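Local coordinates for aldehyde dehydrogenase family protein (Pseudomonas syringae pv. tomato, PDB 5IUV), which probably oxidises indole-3-acetaldehyde to the auxin indole-3-acetic acid, using NAD+ as the hydride acceptor, at residues D38-S41 with R46-A49; Q11-L16 with E105-G110; L182-S187 with K486-K491; V161-P166 with C175-P180. All coordinates share one frame; numbering follows the deposited sequence.

Contact 1 of 4, residues D38-S41 with R46-A49; sequences DCIS and RLLA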
loop_
_atom_site.group_PDB
_atom_site.type_symbol
_atom_site.label_atom_id
_atom_site.label_comp_id
_atom_site.label_asym_id
_atom_site.label_seq_id
_atom_site.Cartn_x
_atom_site.Cartn_y
_atom_site.Cartn_z
ATOM N N ASP A 38 -18.671 -6.352 45.063
ATOM C CA ASP A 38 -18.449 -7.792 45.137
ATOM C C ASP A 38 -18.348 -8.410 43.750
ATOM O O ASP A 38 -19.228 -8.229 42.913
ATOM C CB ASP A 38 -19.569 -8.473 45.924
ATOM C CG ASP A 38 -19.570 -8.099 47.392
ATOM O OD1 ASP A 38 -18.587 -7.497 47.870
ATOM O OD2 ASP A 38 -20.562 -8.424 48.074
ATOM N N CYS A 39 -17.257 -9.130 43.510
ATOM C CA CYS A 39 -17.103 -9.898 42.285
ATOM C C CYS A 39 -17.599 -11.319 42.538
ATOM O O CYS A 39 -16.933 -12.103 43.217
ATOM C CB CYS A 39 -15.639 -9.902 41.823
ATOM S SG CYS A 39 -15.337 -10.688 40.217
ATOM N N ILE A 40 -18.768 -11.635 41.986
ATOM C CA ILE A 40 -19.448 -12.910 42.225
ATOM C C ILE A 40 -19.327 -13.861 41.034
ATOM O O ILE A 40 -19.553 -13.461 39.896
ATOM C CB ILE A 40 -20.948 -12.683 42.530
ATOM C CG1 ILE A 40 -21.115 -11.792 43.761
ATOM C CG2 ILE A 40 -21.670 -14.008 42.721
ATOM C CD1 ILE A 40 -20.499 -12.371 45.013
ATOM N N SER A 41 -18.978 -15.118 41.296
ATOM C CA SER A 41 -18.843 -16.110 40.232
ATOM C C SER A 41 -20.176 -16.723 39.819
ATOM O O SER A 41 -20.932 -17.182 40.667
ATOM C CB SER A 41 -17.903 -17.232 40.666
ATOM O OG SER A 41 -17.798 -18.206 39.648
ATOM N N ARG A 46 -19.978 -18.125 44.290
ATOM C CA ARG A 46 -18.950 -17.842 45.290
ATOM C C ARG A 46 -18.415 -16.421 45.144
ATOM O O ARG A 46 -18.441 -15.842 44.049
ATOM C CB ARG A 46 -17.798 -18.840 45.189
ATOM C CG ARG A 46 -16.853 -18.579 44.022
ATOM C CD ARG A 46 -15.761 -19.633 43.937
ATOM N NE ARG A 46 -16.296 -20.936 43.558
ATOM C CZ ARG A 46 -15.552 -22.014 43.331
ATOM N NH1 ARG A 46 -14.230 -21.948 43.441
ATOM N NH2 ARG A 46 -16.131 -23.159 42.992
ATOM N N LEU A 47 -17.930 -15.861 46.249
ATOM C CA LEU A 47 -17.304 -14.548 46.214
ATOM C C LEU A 47 -15.851 -14.689 45.794
ATOM O O LEU A 47 -15.066 -15.363 46.457
ATOM C CB LEU A 47 -17.393 -13.855 47.571
ATOM C CG LEU A 47 -16.665 -12.513 47.690
ATOM C CD1 LEU A 47 -17.336 -11.428 46.853
ATOM C CD2 LEU A 47 -16.568 -12.082 49.147
ATOM N N LEU A 48 -15.496 -14.045 44.689
ATOM C CA LEU A 48 -14.140 -14.114 44.175
ATOM C C LEU A 48 -13.238 -13.067 44.810
ATOM O O LEU A 48 -12.120 -13.370 45.223
ATOM C CB LEU A 48 -14.140 -13.940 42.656
ATOM C CG LEU A 48 -14.866 -15.026 41.867
ATOM C CD1 LEU A 48 -14.832 -14.722 40.369
ATOM C CD2 LEU A 48 -14.261 -16.401 42.169
ATOM N N ALA A 49 -13.726 -11.833 44.871
ATOM C CA ALA A 49 -12.930 -10.721 45.370
ATOM C C ALA A 49 -13.777 -9.489 45.595
ATOM O O ALA A 49 -14.837 -9.327 44.983
ATOM C CB ALA A 49 -11.802 -10.391 44.401
#
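Cys39 and Leu48 face each other in a two-stranded antiparallel beta hairpin, strand 36-40 returning as strand 47-52. The backbone ladder has three rungs: Leu48 N gives its hydrogen to Cys39 O, Cys39 N to Ala49 O, and Ser41 N to Arg46 O, the last nearly straight at 178°. Cys39 thus uses its carbonyl on Leu48 and its amide on Ala49, one residue further on. Together with the helical backbone angles of Leu48, this marks a beta bulge.

The bulge turns the Leu48 side chain in over the first strand. Its CB rests 3.4 Å from Cys39 O, beside the carbonyl that accepts from Leu48 N. CG, set anti to the carbonyl carbon (chi1 -64°), lies 3.9 Å from Ser41 CB. The branch then spreads: CD2 stays 4.0 Å from Ser41 CB, while CD1 reaches both that carbon and, at 4.1 Å, Cys39 SG. A branched aliphatic chain suits this place because it also packs on Leu107 and Leu198. Serine at 41 is small enough to lie beneath it and sends its OG to Leu107 O and Val43 N, tying the hairpin to helix 98-109.

Ile40 and Leu47 form a non-hydrogen-bonded pair on the other face. Leu47 CD1 lies 3.7 Å from Cys39 O and 3.8 Å from Asp38 CB, the residue whose carboxylate pairs with Lys50, and it meets Ile40 CD1, methyl to methyl, at 3.8 Å.

Contact 2 of 4, residues Q11-L16 with E105-G110; sequences QRAQNL and ETLDMG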
loop_
_atom_site.group_PDB
_atom_site.type_symbol
_atom_site.label_atom_id
_atom_site.label_comp_id
_atom_site.label_asym_id
_atom_site.label_seq_id
_atom_site.Cartn_x
_atom_site.Cartn_y
_atom_site.Cartn_z
ATOM N N GLN A 11 -9.379 -27.529 42.613
ATOM C CA GLN A 11 -8.334 -27.251 43.590
ATOM C C GLN A 11 -7.653 -25.914 43.290
ATOM O O GLN A 11 -7.459 -25.092 44.181
ATOM C CB GLN A 11 -7.308 -28.382 43.602
ATOM C CG GLN A 11 -6.175 -28.176 44.590
ATOM C CD GLN A 11 -5.132 -29.263 44.487
ATOM O OE1 GLN A 11 -5.029 -29.932 43.459
ATOM N NE2 GLN A 11 -4.357 -29.452 45.551
ATOM N N ARG A 12 -7.303 -25.691 42.030
ATOM C CA ARG A 12 -6.668 -24.440 41.642
ATOM C C ARG A 12 -7.559 -23.240 41.920
ATOM O O ARG A 12 -7.079 -22.208 42.390
ATOM C CB ARG A 12 -6.276 -24.474 40.169
ATOM C CG ARG A 12 -5.015 -25.276 39.931
ATOM C CD ARG A 12 -4.796 -25.566 38.466
ATOM N NE ARG A 12 -3.501 -26.202 38.250
ATOM C CZ ARG A 12 -2.439 -25.579 37.749
ATOM N NH1 ARG A 12 -2.521 -24.301 37.398
ATOM N NH2 ARG A 12 -1.300 -26.238 37.587
ATOM N N ALA A 13 -8.853 -23.379 41.640
ATOM C CA ALA A 13 -9.802 -22.293 41.878
ATOM C C ALA A 13 -9.827 -21.912 43.356
ATOM O O ALA A 13 -9.851 -20.731 43.707
ATOM C CB ALA A 13 -11.199 -22.684 41.400
ATOM N N GLN A 14 -9.799 -22.917 44.222
ATOM C CA GLN A 14 -9.764 -22.686 45.657
ATOM C C GLN A 14 -8.444 -22.036 46.088
ATOM O O GLN A 14 -8.399 -21.285 47.059
ATOM C CB GLN A 14 -9.979 -24.007 46.407
ATOM C CG GLN A 14 -9.937 -23.906 47.925
ATOM C CD GLN A 14 -11.165 -23.234 48.513
ATOM O OE1 GLN A 14 -12.182 -23.071 47.836
ATOM N NE2 GLN A 14 -11.079 -22.849 49.785
ATOM N N ASN A 15 -7.369 -22.317 45.361
ATOM C CA ASN A 15 -6.049 -21.896 45.813
ATOM C C ASN A 15 -5.584 -20.566 45.229
ATOM O O ASN A 15 -4.503 -20.086 45.567
ATOM C CB ASN A 15 -5.026 -23.000 45.523
ATOM C CG ASN A 15 -5.155 -24.164 46.494
ATOM O OD1 ASN A 15 -5.868 -24.054 47.488
ATOM N ND2 ASN A 15 -4.470 -25.276 46.218
ATOM N N LEU A 16 -6.407 -19.965 44.371
ATOM C CA LEU A 16 -6.105 -18.644 43.825
ATOM C C LEU A 16 -6.101 -17.571 44.901
ATOM O O LEU A 16 -6.971 -17.563 45.772
ATOM C CB LEU A 16 -7.128 -18.250 42.753
ATOM C CG LEU A 16 -6.976 -18.833 41.352
ATOM C CD1 LEU A 16 -8.172 -18.446 40.503
ATOM C CD2 LEU A 16 -5.692 -18.338 40.727
ATOM N N GLU A 105 -10.875 -16.074 34.157
ATOM C CA GLU A 105 -11.916 -15.764 33.184
ATOM C C GLU A 105 -13.143 -16.641 33.401
ATOM O O GLU A 105 -14.282 -16.157 33.443
ATOM C CB GLU A 105 -11.384 -15.950 31.763
ATOM C CG GLU A 105 -12.100 -15.126 30.719
ATOM C CD GLU A 105 -11.543 -13.717 30.624
ATOM O OE1 GLU A 105 -11.543 -13.002 31.652
ATOM O OE2 GLU A 105 -11.105 -13.324 29.519
ATOM N N THR A 106 -12.900 -17.938 33.555
ATOM C CA THR A 106 -13.977 -18.890 33.780
ATOM C C THR A 106 -14.730 -18.601 35.079
ATOM O O THR A 106 -15.957 -18.585 35.094
ATOM C CB THR A 106 -13.434 -20.331 33.795
ATOM O OG1 THR A 106 -13.132 -20.720 32.449
ATOM C CG2 THR A 106 -14.459 -21.308 34.385
ATOM N N LEU A 107 -13.999 -18.368 36.163
ATOM C CA LEU A 107 -14.630 -18.045 37.442
ATOM C C LEU A 107 -15.381 -16.716 37.383
ATOM O O LEU A 107 -16.450 -16.572 37.974
ATOM C CB LEU A 107 -13.584 -18.005 38.563
ATOM C CG LEU A 107 -12.933 -19.347 38.907
ATOM C CD1 LEU A 107 -11.792 -19.149 39.890
ATOM C CD2 LEU A 107 -13.984 -20.311 39.463
ATOM N N ASP A 108 -14.821 -15.753 36.661
ATOM C CA ASP A 108 -15.367 -14.397 36.636
ATOM C C ASP A 108 -16.695 -14.318 35.884
ATOM O O ASP A 108 -17.654 -13.714 36.365
ATOM C CB ASP A 108 -14.352 -13.444 36.002
ATOM C CG ASP A 108 -14.513 -12.016 36.457
ATOM O OD1 ASP A 108 -15.507 -11.693 37.155
ATOM O OD2 ASP A 108 -13.637 -11.207 36.086
ATOM N N MET A 109 -16.761 -14.918 34.699
ATOM C CA MET A 109 -17.956 -14.741 33.879
ATOM C C MET A 109 -18.550 -16.038 33.321
ATOM O O MET A 109 -19.502 -15.997 32.544
ATOM C CB MET A 109 -17.658 -13.752 32.740
ATOM C CG MET A 109 -16.382 -14.034 31.950
ATOM S SD MET A 109 -16.551 -15.449 30.853
ATOM C CE MET A 109 -17.933 -14.931 29.828
ATOM N N GLY A 110 -17.986 -17.179 33.705
ATOM C CA GLY A 110 -18.677 -18.445 33.534
ATOM C C GLY A 110 -18.439 -19.293 32.299
ATOM O O GLY A 110 -19.073 -20.333 32.158
#
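Leu107 projects from helix 98-109 to meet Ala13 and Leu16 near the end of the N-terminal helix 6-15, so a region from the start of the chain lies against a helix almost ninety residues later. Within 105-110, Glu105 comes first: its carboxylate is hydrogen-bonded to Leu171 N and Thr199 OG1. Thr106 follows, its hydroxyl engaged with Lys111 O and Ser116 OG in the chain just beyond.

Leu107 then carries the whole contact. With CG held anti to the carbonyl carbon (chi1 -67°), its isobutyl fork opens toward the other helix. CD1 lies 3.9 Å from Ala13 CB and 3.7 Å from Leu16 CD1, where the two leucines meet tip to tip. CD2 comes 4.1 Å from Ala13 CB, so the alanine methyl is touched by both prongs of the fork. The short side chain of Ala13 lets the helix backbone come close, and Leu16, three residues further on, reaches in beside it.

Asp108 OD2 accepts a hydrogen bond from Leu198 N. Met109 N and Gly110 N close the last helical turn on Glu105 O and Thr106 O, after which Gly110 takes a positive phi of 94° that glycine adopts readily.

Only methyl groups meet between the two segments. Attraction of this kind rests on dispersion and the exclusion of water, so it depends on complementary shape rather than on any directional bond.

Contact 3 of 4, residues L182-S187 with K486-K491; sequences LSTGNS and KYTELK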
loop_
_atom_site.group_PDB
_atom_site.type_symbol
_atom_site.label_atom_id
_atom_site.label_comp_id
_atom_site.label_asym_id
_atom_site.label_seq_id
_atom_site.Cartn_x
_atom_site.Cartn_y
_atom_site.Cartn_z
ATOM N N LEU A 182 -1.297 0.118 22.172
ATOM C CA LEU A 182 0.026 0.208 22.779
ATOM C C LEU A 182 1.122 0.162 21.716
ATOM O O LEU A 182 2.120 0.879 21.821
ATOM C CB LEU A 182 0.235 -0.919 23.799
ATOM C CG LEU A 182 -0.637 -0.864 25.049
ATOM C CD1 LEU A 182 -0.516 -2.163 25.848
ATOM C CD2 LEU A 182 -0.256 0.352 25.920
ATOM N N SER A 183 0.928 -0.666 20.688
ATOM C CA SER A 183 1.932 -0.813 19.630
ATOM C C SER A 183 2.226 0.506 18.921
ATOM O O SER A 183 3.372 0.765 18.542
ATOM C CB SER A 183 1.497 -1.856 18.595
ATOM O OG SER A 183 1.598 -3.169 19.123
ATOM N N THR A 184 1.201 1.335 18.749
ATOM C CA THR A 184 1.375 2.631 18.097
ATOM C C THR A 184 1.974 3.683 19.032
ATOM O O THR A 184 2.297 4.790 18.601
ATOM C CB THR A 184 0.042 3.168 17.536
ATOM O OG1 THR A 184 -0.989 3.032 18.520
ATOM C CG2 THR A 184 -0.357 2.395 16.283
ATOM N N GLY A 185 2.106 3.344 20.310
ATOM C CA GLY A 185 2.786 4.215 21.255
ATOM C C GLY A 185 1.906 5.008 22.216
ATOM O O GLY A 185 2.407 5.833 22.979
ATOM N N ASN A 186 0.601 4.777 22.189
ATOM C CA ASN A 186 -0.297 5.496 23.095
ATOM C C ASN A 186 -0.210 5.034 24.546
ATOM O O ASN A 186 0.248 3.924 24.829
ATOM C CB ASN A 186 -1.746 5.357 22.626
ATOM C CG ASN A 186 -1.965 5.935 21.254
ATOM O OD1 ASN A 186 -2.103 7.143 21.097
ATOM N ND2 ASN A 186 -2.000 5.075 20.249
ATOM N N SER A 187 -0.661 5.888 25.464
ATOM C CA SER A 187 -0.992 5.435 26.810
ATOM C C SER A 187 -2.457 5.036 26.804
ATOM O O SER A 187 -3.278 5.683 26.151
ATOM C CB SER A 187 -0.735 6.521 27.859
ATOM O OG SER A 187 0.639 6.834 27.933
ATOM N N LYS A 486 -7.146 3.495 14.258
ATOM C CA LYS A 486 -7.989 4.067 15.305
ATOM C C LYS A 486 -7.175 4.778 16.387
ATOM O O LYS A 486 -7.728 5.526 17.192
ATOM C CB LYS A 486 -8.852 2.984 15.957
ATOM C CG LYS A 486 -9.786 2.287 14.993
ATOM C CD LYS A 486 -10.822 1.457 15.729
ATOM C CE LYS A 486 -10.184 0.344 16.525
ATOM N NZ LYS A 486 -11.227 -0.689 16.818
ATOM N N TYR A 487 -5.869 4.540 16.403
ATOM C CA TYR A 487 -5.026 5.006 17.501
ATOM C C TYR A 487 -3.973 6.001 17.036
ATOM O O TYR A 487 -3.080 6.375 17.796
ATOM C CB TYR A 487 -4.372 3.806 18.195
ATOM C CG TYR A 487 -5.408 2.802 18.640
ATOM C CD1 TYR A 487 -6.237 3.071 19.722
ATOM C CD2 TYR A 487 -5.600 1.618 17.944
ATOM C CE1 TYR A 487 -7.203 2.166 20.124
ATOM C CE2 TYR A 487 -6.558 0.710 18.331
ATOM C CZ TYR A 487 -7.363 0.988 19.424
ATOM O OH TYR A 487 -8.331 0.082 19.811
ATOM N N THR A 488 -4.090 6.441 15.785
ATOM C CA THR A 488 -3.139 7.401 15.245
ATOM C C THR A 488 -3.809 8.553 14.500
ATOM O O THR A 488 -4.996 8.496 14.169
ATOM C CB THR A 488 -2.127 6.721 14.288
ATOM O OG1 THR A 488 -2.823 6.086 13.215
ATOM C CG2 THR A 488 -1.296 5.678 15.021
ATOM N N GLU A 489 -3.028 9.604 14.260
ATOM C CA GLU A 489 -3.462 10.775 13.494
ATOM C C GLU A 489 -2.558 10.955 12.288
ATOM O O GLU A 489 -1.344 10.807 12.407
ATOM C CB GLU A 489 -3.404 12.054 14.340
ATOM C CG GLU A 489 -4.407 12.140 15.462
ATOM C CD GLU A 489 -5.813 12.410 14.972
ATOM O OE1 GLU A 489 -5.977 13.001 13.881
ATOM O OE2 GLU A 489 -6.763 12.026 15.679
ATOM N N LEU A 490 -3.142 11.300 11.149
ATOM C CA LEU A 490 -2.379 11.633 9.952
ATOM C C LEU A 490 -1.824 13.060 9.986
ATOM O O LEU A 490 -2.516 14.002 10.368
ATOM C CB LEU A 490 -3.248 11.455 8.710
ATOM C CG LEU A 490 -3.479 10.020 8.243
ATOM C CD1 LEU A 490 -4.594 9.979 7.211
ATOM C CD2 LEU A 490 -2.194 9.451 7.656
ATOM N N LYS A 491 -0.577 13.208 9.559
ATOM C CA LYS A 491 0.036 14.522 9.440
ATOM C C LYS A 491 0.639 14.702 8.062
ATOM O O LYS A 491 1.379 13.846 7.584
ATOM C CB LYS A 491 1.119 14.725 10.500
ATOM C CG LYS A 491 1.925 16.013 10.302
ATOM C CD LYS A 491 2.999 16.179 11.375
ATOM C CE LYS A 491 2.375 16.518 12.725
ATOM N NZ LYS A 491 3.407 16.495 13.800
#
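Two torsions aim Asn186 at Tyr487: a chi1 of -61° swings its CG beside the backbone N, and chi2 of -80° turns the amide until ND2 faces the tyrosine carbonyl. The resulting hydrogen bond, Asn186 ND2 to Tyr487 O, is 3.0 Å long and leaves almost in the plane of the amide. The donor stands a little tilted from the carbonyl plane. At its other end the amide is held too, since OD1 accepts from Gly159 N. Asparagine fits because it can donate to one chain segment and accept from another.

Two polar atoms approach Tyr487 CB, Asn186 ND2 at 3.4 Å and Thr184 OG1 at 3.5 Å. That hydroxyl is bonded to Pro180 O, back in helix 170-183. The tyrosine ring itself runs on toward Lys177 and Pro180. On the other branch of the threonine, CG2 meets Thr488 CG2 at 3.6 Å, the two threonines set crosswise. Between Thr184 and Asn186, Gly185 ends the helix in a Schellman motif, its positive phi letting the chain turn sharply into strand 187-191.

Strand 488-496, which begins here, pairs with strand 149-164, and further along it Glu489 forms a salt bridge with Arg477 of the second subunit. Because both ends of the Asn186 amide bond to backbone, its orientation should be fixed, and the helix end is joined to the start of the C-terminal strand.

Contact 4 of 4, residues V161-P166 with C175-P180; sequences VAAIVP and CWKLGP. With NAD (nicotinamide-adenine-dinucleotide), chain C.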
loop_
_atom_site.group_PDB
_atom_site.type_symbol
_atom_site.label_atom_id
_atom_site.label_comp_id
_atom_site.label_asym_id
_atom_site.label_seq_id
_atom_site.Cartn_x
_atom_site.Cartn_y
_atom_site.Cartn_z
ATOM N N VAL A 161 -5.593 7.072 25.284
ATOM C CA VAL A 161 -6.706 6.274 24.788
ATOM C C VAL A 161 -7.489 5.665 25.948
ATOM O O VAL A 161 -6.895 5.052 26.837
ATOM C CB VAL A 161 -6.199 5.145 23.858
ATOM C CG1 VAL A 161 -7.352 4.263 23.388
ATOM C CG2 VAL A 161 -5.433 5.734 22.676
ATOM N N ALA A 162 -8.810 5.863 25.964
ATOM C CA ALA A 162 -9.661 5.126 26.894
ATOM C C ALA A 162 -10.245 3.909 26.178
ATOM O O ALA A 162 -10.774 4.025 25.077
ATOM C CB ALA A 162 -10.779 6.021 27.451
ATOM N N ALA A 163 -10.107 2.735 26.783
ATOM C CA ALA A 163 -10.673 1.519 26.211
ATOM C C ALA A 163 -11.704 0.927 27.162
ATOM O O ALA A 163 -11.376 0.522 28.275
ATOM C CB ALA A 163 -9.586 0.510 25.918
ATOM N N ILE A 164 -12.949 0.879 26.704
ATOM C CA ILE A 164 -14.053 0.353 27.491
ATOM C C ILE A 164 -14.518 -0.951 26.841
ATOM O O ILE A 164 -14.932 -0.956 25.676
ATOM C CB ILE A 164 -15.214 1.369 27.573
ATOM C CG1 ILE A 164 -14.740 2.674 28.221
ATOM C CG2 ILE A 164 -16.376 0.802 28.362
ATOM C CD1 ILE A 164 -15.742 3.809 28.108
ATOM N N VAL A 165 -14.434 -2.048 27.587
ATOM C CA VAL A 165 -14.646 -3.381 27.023
ATOM C C VAL A 165 -15.717 -4.172 27.792
ATOM O O VAL A 165 -16.030 -3.844 28.938
ATOM C CB VAL A 165 -13.314 -4.168 26.989
ATOM C CG1 VAL A 165 -12.325 -3.480 26.040
ATOM C CG2 VAL A 165 -12.724 -4.299 28.387
ATOM N N PRO A 166 -16.301 -5.202 27.147
ATOM C CA PRO A 166 -17.405 -5.952 27.745
ATOM C C PRO A 166 -16.955 -7.221 28.455
ATOM O O PRO A 166 -15.756 -7.466 28.605
ATOM C CB PRO A 166 -18.262 -6.302 26.531
ATOM C CG PRO A 166 -17.228 -6.587 25.480
ATOM C CD PRO A 166 -16.075 -5.623 25.750
ATOM N N CYS A 175 -7.389 -7.223 24.686
ATOM C CA CYS A 175 -6.188 -7.360 23.865
ATOM C C CYS A 175 -6.387 -6.885 22.425
ATOM O O CYS A 175 -5.449 -6.384 21.801
ATOM C CB CYS A 175 -5.712 -8.812 23.874
ATOM S SG CYS A 175 -4.987 -9.308 25.453
ATOM N N TRP A 176 -7.597 -7.055 21.892
ATOM C CA TRP A 176 -7.926 -6.478 20.594
ATOM C C TRP A 176 -7.711 -4.972 20.575
ATOM O O TRP A 176 -7.350 -4.412 19.540
ATOM C CB TRP A 176 -9.374 -6.780 20.206
ATOM C CG TRP A 176 -9.575 -8.139 19.629
ATOM C CD1 TRP A 176 -8.726 -9.205 19.709
ATOM C CD2 TRP A 176 -10.707 -8.583 18.875
ATOM N NE1 TRP A 176 -9.263 -10.288 19.051
ATOM C CE2 TRP A 176 -10.477 -9.929 18.526
ATOM C CE3 TRP A 176 -11.894 -7.970 18.461
ATOM C CZ2 TRP A 176 -11.395 -10.678 17.788
ATOM C CZ3 TRP A 176 -12.800 -8.709 17.719
ATOM C CH2 TRP A 176 -12.545 -10.053 17.392
ATOM N N LYS A 177 -7.941 -4.314 21.710
ATOM C CA LYS A 177 -7.698 -2.877 21.818
ATOM C C LYS A 177 -6.242 -2.607 22.177
ATOM O O LYS A 177 -5.608 -1.772 21.548
ATOM C CB LYS A 177 -8.610 -2.214 22.869
ATOM C CG LYS A 177 -10.106 -2.559 22.793
ATOM C CD LYS A 177 -10.747 -2.112 21.491
ATOM C CE LYS A 177 -12.265 -2.315 21.542
ATOM N NZ LYS A 177 -12.924 -2.192 20.205
ATOM N N LEU A 178 -5.720 -3.307 23.187
ATOM C CA LEU A 178 -4.375 -3.029 23.697
ATOM C C LEU A 178 -3.284 -3.271 22.661
ATOM O O LEU A 178 -2.293 -2.543 22.609
ATOM C CB LEU A 178 -4.074 -3.882 24.935
ATOM C CG LEU A 178 -4.867 -3.611 26.211
ATOM C CD1 LEU A 178 -4.333 -4.487 27.339
ATOM C CD2 LEU A 178 -4.797 -2.153 26.581
ATOM N N GLY A 179 -3.458 -4.310 21.856
ATOM C CA GLY A 179 -2.485 -4.636 20.827
ATOM C C GLY A 179 -2.087 -3.448 19.963
ATOM O O GLY A 179 -0.959 -2.973 20.039
ATOM N N PRO A 180 -3.015 -2.962 19.130
ATOM C CA PRO A 180 -2.739 -1.799 18.274
ATOM C C PRO A 180 -2.540 -0.482 19.044
ATOM O O PRO A 180 -1.709 0.333 18.633
ATOM C CB PRO A 180 -3.983 -1.728 17.373
ATOM C CG PRO A 180 -5.044 -2.496 18.116
ATOM C CD PRO A 180 -4.320 -3.576 18.839
HETATM P PA NAD C . -22.619 -2.630 27.731
HETATM O O1A NAD C . -22.951 -1.717 26.613
HETATM O O2A NAD C . -23.674 -2.688 28.817
HETATM O O5B NAD C . -21.235 -2.227 28.372
HETATM C C5B NAD C . -19.941 -2.424 27.766
HETATM C C4B NAD C . -18.938 -1.679 28.610
HETATM O O4B NAD C . -19.337 -0.294 28.702
HETATM C C3B NAD C . -18.735 -2.154 30.053
HETATM O O3B NAD C . -17.371 -2.026 30.441
HETATM C C2B NAD C . -19.620 -1.198 30.854
HETATM O O2B NAD C . -19.193 -1.068 32.207
HETATM C C1B NAD C . -19.437 0.091 30.056
HETATM N N9A NAD C . -20.492 1.093 30.176
HETATM C C8A NAD C . -21.806 0.896 30.509
HETATM N N7A NAD C . -22.501 2.001 30.632
HETATM C C5A NAD C . -21.582 3.001 30.332
HETATM C C6A NAD C . -21.705 4.402 30.233
HETATM N N6A NAD C . -22.828 5.075 30.506
HETATM N N1A NAD C . -20.607 5.101 29.858
HETATM C C2A NAD C . -19.469 4.439 29.624
HETATM N N3A NAD C . -19.231 3.126 29.700
HETATM C C4A NAD C . -20.341 2.454 30.051
HETATM O O3 NAD C . -22.413 -4.114 27.152
HETATM P PN NAD C . -22.107 -5.538 27.825
HETATM O O1N NAD C . -23.381 -6.003 28.423
HETATM O O2N NAD C . -20.910 -5.416 28.688
HETATM O O5D NAD C . -21.675 -6.430 26.572
HETATM C C5D NAD C . -22.641 -7.046 25.693
HETATM C C4D NAD C . -22.688 -6.248 24.414
HETATM O O4D NAD C . -21.375 -6.238 23.806
HETATM C C3D NAD C . -23.614 -6.803 23.338
HETATM O O3D NAD C . -24.394 -5.751 22.780
HETATM C C2D NAD C . -22.618 -7.391 22.331
HETATM O O2D NAD C . -23.053 -7.445 20.976
HETATM C C1D NAD C . -21.432 -6.405 22.431
HETATM N N1N NAD C . -20.149 -7.056 21.929
HETATM C C2N NAD C . -19.637 -6.523 20.721
HETATM C C3N NAD C . -18.441 -7.006 20.211
HETATM C C7N NAD C . -17.875 -6.537 18.894
HETATM O O7N NAD C . -18.573 -5.832 18.135
HETATM N N7N NAD C . -16.695 -6.987 18.544
HETATM C C4N NAD C . -17.782 -8.026 20.899
HETATM C C5N NAD C . -18.321 -8.556 22.066
HETATM C C6N NAD C . -19.509 -8.052 22.570
#
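The NAD pocket is bordered by the chain just past the end of strand 149-164, where Val165 offers one surface to the cofactor and another to Lys177. Its carbonyl O accepts a 2.7 Å hydrogen bond from O3B of NAD, a hydroxyl of the adenosine ribose. Flanking it, Ile164 CG2 sits 3.2 Å from O4B, the ring oxygen of the same ribose, and Pro166 CB lies 3.4 Å from O5D of NAD while its CG approaches the nicotinamide ring.

Behind this wall the strand packs on helix 170-183, the first two members of a beta-alpha-beta unit that strand 187-191 completes in the Rossmann-like cofactor domain of aldehyde dehydrogenases. Small and branched residues suit the interface. Ala163 CB is 4.2 Å from Lys177 CB, its lack of bulk allowing the helix to come near. Val165 CG1 touches Lys177 CG at 4.0 Å, the two side chains lying alongside and pointing opposite ways.

Lys177 is bent at chi2 (-63°), an aliphatic elbow against the strand, and then extends through its remaining methylenes. Its buried NZ finds a salt bridge with Asp478 and a hydrogen bond with Thr243 OG1, and the side chain passes about 4 Å from that of Glu267, the predicted active-site residue.

From the N terminus, contact 2 closes the first large loop, bringing helix 6-15 onto helix 98-109. Contact 1 is nested inside that loop as a local hairpin, and the two touch, Arg46 of the hairpin packing on Ala13. Contact 4 comes next, a short closure between a strand and the following helix beside the cofactor. Contact 3 opens on the end of that same helix and closes nearly 300 residues later, when the C-terminal strand returns to the sheet containing strand 149-164. Contacts 3 and 4 touch, through Tyr487 against Pro180 among others, whereas contacts 1 and 2 remain about 24 Å from contact 4, centre to centre. None of the loops cross.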